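Long-range contacts in flagellar biosynthesis protein FlhF (Bacillus subtilis, PDB 2PX0), which binds GTP as an SRP-family GTPase, forms a homodimer with the nucleotide bound, and is necessary for flagellar biosynthesis: residues Ile108-Ser113 with Gln215-Leu220; Asn242-Thr247 with Ser265-Gly270. All coordinates share one frame; numbering follows the deposited sequence.

Contact 1: residues Ile108-Ser113 with Gln215-Leu220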
loop_
_atom_site.group_PDB
_atom_site.type_symbol
_atom_site.label_atom_id
_atom_site.label_comp_id
_atom_site.label_asym_id
_atom_site.label_seq_id
_atom_site.Cartn_x
_atom_site.Cartn_y
_atom_site.Cartn_z
ATOM N N ILE A 108 -23.764 4.157 1.865
ATOM C CA ILE A 108 -22.367 4.418 2.187
ATOM C C ILE A 108 -21.462 3.764 1.147
ATOM O O ILE A 108 -21.409 2.538 1.037
ATOM C CB ILE A 108 -22.011 3.855 3.578
ATOM C CG1 ILE A 108 -22.951 4.435 4.639
ATOM C CG2 ILE A 108 -20.564 4.156 3.908
ATOM C CD1 ILE A 108 -22.914 5.951 4.761
ATOM N N VAL A 109 -20.744 4.583 0.389
ATOM C CA VAL A 109 -19.859 4.067 -0.646
ATOM C C VAL A 109 -18.366 4.256 -0.350
ATOM O O VAL A 109 -17.936 5.317 0.123
ATOM C CB VAL A 109 -20.202 4.708 -2.014
ATOM C CG1 VAL A 109 -19.157 4.340 -3.063
ATOM C CG2 VAL A 109 -21.581 4.244 -2.456
ATOM N N LEU A 110 -17.586 3.213 -0.621
ATOM C CA LEU A 110 -16.148 3.263 -0.405
ATOM C C LEU A 110 -15.397 2.829 -1.655
ATOM O O LEU A 110 -15.574 1.710 -2.134
ATOM C CB LEU A 110 -15.730 2.346 0.738
ATOM C CG LEU A 110 -16.279 2.454 2.157
ATOM C CD1 LEU A 110 -15.150 2.035 3.105
ATOM C CD2 LEU A 110 -16.744 3.862 2.476
ATOM N N PHE A 111 -14.569 3.720 -2.187
ATOM C CA PHE A 111 -13.778 3.402 -3.360
ATOM C C PHE A 111 -12.337 3.784 -3.044
ATOM O O PHE A 111 -12.082 4.525 -2.095
ATOM C CB PHE A 111 -14.321 4.132 -4.609
ATOM C CG PHE A 111 -14.759 5.551 -4.354
ATOM C CD1 PHE A 111 -13.828 6.578 -4.212
ATOM C CD2 PHE A 111 -16.109 5.862 -4.241
ATOM C CE1 PHE A 111 -14.234 7.885 -3.961
ATOM C CE2 PHE A 111 -16.524 7.186 -3.986
ATOM C CZ PHE A 111 -15.582 8.187 -3.849
ATOM N N GLY A 112 -11.381 3.260 -3.800
ATOM C CA GLY A 112 -10.009 3.598 -3.498
ATOM C C GLY A 112 -8.968 2.638 -4.015
ATOM O O GLY A 112 -9.262 1.635 -4.644
ATOM N N SER A 113 -7.725 2.973 -3.720
ATOM C CA SER A 113 -6.564 2.208 -4.133
ATOM C C SER A 113 -6.670 0.708 -3.862
ATOM O O SER A 113 -7.497 0.261 -3.065
ATOM C CB SER A 113 -5.352 2.781 -3.416
ATOM O OG SER A 113 -5.633 4.112 -3.001
ATOM N N GLN A 215 -23.279 8.980 0.410
ATOM C CA GLN A 215 -22.238 9.609 1.231
ATOM C C GLN A 215 -20.925 8.832 0.995
ATOM O O GLN A 215 -20.566 7.963 1.792
ATOM C CB GLN A 215 -22.645 9.536 2.713
ATOM C CG GLN A 215 -21.745 10.294 3.684
ATOM C CD GLN A 215 -22.247 10.206 5.116
ATOM O OE1 GLN A 215 -23.422 10.462 5.386
ATOM N NE2 GLN A 215 -21.360 9.856 6.040
ATOM N N SER A 216 -20.219 9.157 -0.090
ATOM C CA SER A 216 -18.976 8.477 -0.475
ATOM C C SER A 216 -17.729 8.758 0.363
ATOM O O SER A 216 -17.582 9.833 0.946
ATOM C CB SER A 216 -18.665 8.771 -1.940
ATOM O OG SER A 216 -18.527 10.169 -2.155
ATOM N N PHE A 217 -16.820 7.782 0.378
ATOM C CA PHE A 217 -15.585 7.849 1.160
ATOM C C PHE A 217 -14.370 7.346 0.387
ATOM O O PHE A 217 -14.271 6.151 0.114
ATOM C CB PHE A 217 -15.743 6.991 2.411
ATOM C CG PHE A 217 -16.703 7.554 3.418
ATOM C CD1 PHE A 217 -16.283 8.522 4.326
ATOM C CD2 PHE A 217 -18.027 7.122 3.448
ATOM C CE1 PHE A 217 -17.161 9.048 5.243
ATOM C CE2 PHE A 217 -18.915 7.637 4.356
ATOM C CZ PHE A 217 -18.483 8.607 5.263
ATOM N N LEU A 218 -13.436 8.241 0.068
ATOM C CA LEU A 218 -12.252 7.853 -0.685
ATOM C C LEU A 218 -11.234 7.155 0.216
ATOM O O LEU A 218 -10.680 7.758 1.131
ATOM C CB LEU A 218 -11.635 9.079 -1.352
ATOM C CG LEU A 218 -10.329 8.849 -2.125
ATOM C CD1 LEU A 218 -10.529 7.876 -3.281
ATOM C CD2 LEU A 218 -9.834 10.170 -2.652
ATOM N N VAL A 219 -10.973 5.882 -0.058
ATOM C CA VAL A 219 -10.054 5.105 0.763
ATOM C C VAL A 219 -8.597 5.026 0.314
ATOM O O VAL A 219 -8.282 4.367 -0.679
ATOM C CB VAL A 219 -10.598 3.662 0.937
ATOM C CG1 VAL A 219 -9.551 2.761 1.582
ATOM C CG2 VAL A 219 -11.863 3.698 1.794
ATOM N N LEU A 220 -7.709 5.679 1.063
ATOM C CA LEU A 220 -6.281 5.661 0.750
ATOM C C LEU A 220 -5.548 5.099 1.949
ATOM O O LEU A 220 -6.044 5.207 3.085
ATOM C CB LEU A 220 -5.739 7.062 0.482
ATOM C CG LEU A 220 -6.314 7.908 -0.642
ATOM C CD1 LEU A 220 -5.543 9.190 -0.670
ATOM C CD2 LEU A 220 -6.224 7.205 -1.965
#
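Phe217 and Val219 bond to Val109 and Phe111 across two parallel strands, in which Leu110 faces Phe217 and Phe111 faces Leu218; the backbone bonds fall on alternate residues, as expected when two strands run the same way. Phe217 N donates to Val109 O at 2.7 Å, somewhat bent at 134°. The bond from Val219 N to Phe111 O is equally short, 2.7 Å, but almost straight. Two weak bonds accompany them, from Phe111 N to Phe217 O and from Ser113 N to Val219 O, each 3.4 Å.

Apolar packing divides between the two faces of the sheet. On one, Leu110 forks between two partners: CD2 reaches CD2 of Phe217 at 3.6 Å, while CD1 meets CG2 of Val219 at 3.9 Å. Ile108 touches the CD2-CE2 side of the same phenyl ring, its CG2 lying 3.9 Å from Phe217 CE2. On the other face the Phe111 ring is carried across to the neighbouring strand because its CG stands between the backbone N and the carbonyl carbon (chi1 40°). One face of the ring is covered by Phe217 O, CD1 of Leu218 comes to its edge 3.7 Å from Phe111 CD1, and CB of Ser216 approaches obliquely.

Gly112 and Ser113 lead from the strand into the P-loop of an SRP-type GTPase, and Ser113 touches the bound GTP analogue.

These are two inner strands of the parallel sheet: 107-112 is bordered on its other side by strand 185-189, and 214-221 by strand 243-247. Helix 118-132 covers the Leu110 and Val219 face through Thr121, Leu122 and Lys118, while helix 226-232 receives Leu220.

Contact 2: residues Asn242-Thr247 with Ser265-Gly270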
loop_
_atom_site.group_PDB
_atom_site.type_symbol
_atom_site.label_atom_id
_atom_site.label_comp_id
_atom_site.label_asym_id
_atom_site.label_seq_id
_atom_site.Cartn_x
_atom_site.Cartn_y
_atom_site.Cartn_z
ATOM N N ASN A 242 -17.104 13.012 0.079
ATOM C CA ASN A 242 -17.448 13.648 1.352
ATOM C C ASN A 242 -16.284 13.725 2.353
ATOM O O ASN A 242 -15.954 14.797 2.863
ATOM C CB ASN A 242 -18.601 12.895 2.029
ATOM C CG ASN A 242 -19.822 12.771 1.149
ATOM O OD1 ASN A 242 -19.764 12.195 0.055
ATOM N ND2 ASN A 242 -20.946 13.304 1.624
ATOM N N GLN A 243 -15.678 12.580 2.642
ATOM C CA GLN A 243 -14.584 12.495 3.601
ATOM C C GLN A 243 -13.440 11.675 3.041
ATOM O O GLN A 243 -13.389 11.394 1.852
ATOM C CB GLN A 243 -15.063 11.822 4.889
ATOM C CG GLN A 243 -16.146 12.558 5.639
ATOM C CD GLN A 243 -15.594 13.727 6.403
ATOM O OE1 GLN A 243 -14.791 13.559 7.331
ATOM N NE2 GLN A 243 -16.015 14.930 6.018
ATOM N N TYR A 244 -12.543 11.266 3.928
ATOM C CA TYR A 244 -11.376 10.472 3.570
ATOM C C TYR A 244 -11.165 9.362 4.599
ATOM O O TYR A 244 -11.393 9.551 5.801
ATOM C CB TYR A 244 -10.121 11.326 3.627
ATOM C CG TYR A 244 -9.686 12.044 2.386
ATOM C CD1 TYR A 244 -9.554 11.378 1.174
ATOM C CD2 TYR A 244 -9.236 13.359 2.465
ATOM C CE1 TYR A 244 -8.966 12.005 0.072
ATOM C CE2 TYR A 244 -8.653 13.988 1.378
ATOM C CZ TYR A 244 -8.516 13.308 0.190
ATOM O OH TYR A 244 -7.915 13.941 -0.861
ATOM N N ILE A 245 -10.690 8.214 4.136
ATOM C CA ILE A 245 -10.387 7.126 5.051
ATOM C C ILE A 245 -8.929 6.703 4.846
ATOM O O ILE A 245 -8.523 6.265 3.757
ATOM C CB ILE A 245 -11.334 5.946 4.854
ATOM C CG1 ILE A 245 -12.762 6.407 5.151
ATOM C CG2 ILE A 245 -10.970 4.824 5.805
ATOM C CD1 ILE A 245 -13.819 5.325 5.028
ATOM N N PHE A 246 -8.136 6.889 5.896
ATOM C CA PHE A 246 -6.734 6.541 5.858
ATOM C C PHE A 246 -6.552 5.299 6.685
ATOM O O PHE A 246 -6.819 5.286 7.879
ATOM C CB PHE A 246 -5.881 7.693 6.400
ATOM C CG PHE A 246 -5.710 8.819 5.419
ATOM C CD1 PHE A 246 -4.856 8.685 4.324
ATOM C CD2 PHE A 246 -6.453 9.985 5.541
ATOM C CE1 PHE A 246 -4.755 9.686 3.371
ATOM C CE2 PHE A 246 -6.352 10.987 4.591
ATOM C CZ PHE A 246 -5.505 10.836 3.505
ATOM N N THR A 247 -6.091 4.244 6.031
ATOM C CA THR A 247 -5.900 2.985 6.708
ATOM C C THR A 247 -4.452 2.718 7.097
ATOM O O THR A 247 -3.538 3.444 6.719
ATOM C CB THR A 247 -6.362 1.843 5.821
ATOM O OG1 THR A 247 -5.500 1.776 4.681
ATOM C CG2 THR A 247 -7.812 2.058 5.363
ATOM N N SER A 265 -6.244 20.158 0.299
ATOM C CA SER A 265 -7.573 19.538 0.064
ATOM C C SER A 265 -8.670 20.459 0.596
ATOM O O SER A 265 -8.390 21.445 1.273
ATOM C CB SER A 265 -7.742 18.206 0.823
ATOM O OG SER A 265 -6.840 17.201 0.421
ATOM N N LYS A 266 -9.921 20.091 0.332
ATOM C CA LYS A 266 -11.067 20.847 0.808
ATOM C C LYS A 266 -11.930 20.010 1.755
ATOM O O LYS A 266 -12.931 20.493 2.296
ATOM C CB LYS A 266 -11.924 21.331 -0.360
ATOM C CG LYS A 266 -11.356 22.553 -1.077
ATOM C CD LYS A 266 -10.027 22.256 -1.764
ATOM C CE LYS A 266 -9.317 23.533 -2.214
ATOM N NZ LYS A 266 -8.700 24.301 -1.081
ATOM N N ILE A 267 -11.558 18.745 1.944
ATOM C CA ILE A 267 -12.290 17.851 2.856
ATOM C C ILE A 267 -11.315 17.182 3.813
ATOM O O ILE A 267 -10.150 16.992 3.473
ATOM C CB ILE A 267 -13.089 16.746 2.110
ATOM C CG1 ILE A 267 -12.255 16.155 0.983
ATOM C CG2 ILE A 267 -14.378 17.305 1.580
ATOM C CD1 ILE A 267 -13.034 15.220 0.070
ATOM N N GLY A 268 -11.791 16.847 5.009
ATOM C CA GLY A 268 -10.937 16.210 5.996
ATOM C C GLY A 268 -11.070 14.693 6.048
ATOM O O GLY A 268 -11.542 14.058 5.098
ATOM N N VAL A 269 -10.654 14.093 7.157
ATOM C CA VAL A 269 -10.756 12.649 7.262
ATOM C C VAL A 269 -11.980 12.235 8.071
ATOM O O VAL A 269 -12.314 12.839 9.098
ATOM C CB VAL A 269 -9.474 12.016 7.904
ATOM C CG1 VAL A 269 -8.252 12.910 7.632
ATOM C CG2 VAL A 269 -9.672 11.781 9.401
ATOM N N GLY A 270 -12.661 11.210 7.586
ATOM C CA GLY A 270 -13.814 10.708 8.296
ATOM C C GLY A 270 -13.299 9.656 9.253
ATOM O O GLY A 270 -13.417 9.783 10.465
#
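Tyr244 sets its CG beside the backbone N with chi1 at -91°, which lays the ring along the chain of Ile267 and Gly268, while Gln243 bends at chi2 (-77°) and folds its amide beside Gly270. The tyrosine ring is met along one side: its CE2 lies 4.2 Å from Ile267 CG1, and the carbonyl oxygens of Ile267 and Gly268 approach obliquely. At the hydroxyl end Ser265 OG sits in the ring plane at the edge, 3.7 Å from Tyr244 OH; that serine oxygen is hydrogen-bonded to Ile261 O in the preceding helix. Putting an alanine in place of Tyr244 would remove the ring, and Ile267 CG1 and Ser265 OG would probably lose their neighbour, opening a gap between the strand and the incoming loop.

The arrangement belongs to a beta-alpha-beta crossover of the P-loop GTPase fold: strand 243-247 leads through helix 256-263 to the parallel strand 271-272, with residues 265-270 forming the return loop. Thr247, at the strand's end, opens the Thr-Lys-Ile-Asp sequence that by similarity binds GTP.

One backbone bond joins the loop to the strand, from Gly270 N to Tyr244 O at 2.7 Å, reaching a lone pair in the carbonyl plane. Gln243 OE1 lies 3.1 Å from Val269 O, but both are acceptors, so they do not bond to each other; the amide is instead held through NE2 on Lys98 O, with a weak bond from Glu101 N to OE1. Ile267 turns its CG2 onto the carbonyl oxygen of Asn242. Further along, Val269 crosses Phe246 at about a right angle, CG1 arriving at the ring edge 4.0 Å from Phe246 CD2.

From the N terminus, the chain first passes through the helices 41-51, 56-71 and 81-90, then enters strand 107-112. Contact 1 closes a loop of 101 residues, bringing strand 214-221 back beside it after four helices and strands 137-141 and 185-189, which lie on the other side of 107-112 in the sheet. Contact 2 opens only afterwards and closes a much shorter loop of 17 residues around helix 256-263, so the two lie in series, neither nested nor crossed. They meet in one sheet: strands 214-221 and 243-247 are neighbours, probably bonded from Leu220 N to Ile245 O, with Leu218 packed on Tyr244. Together they tie the P-loop strand to the sheet's edge at 271-272.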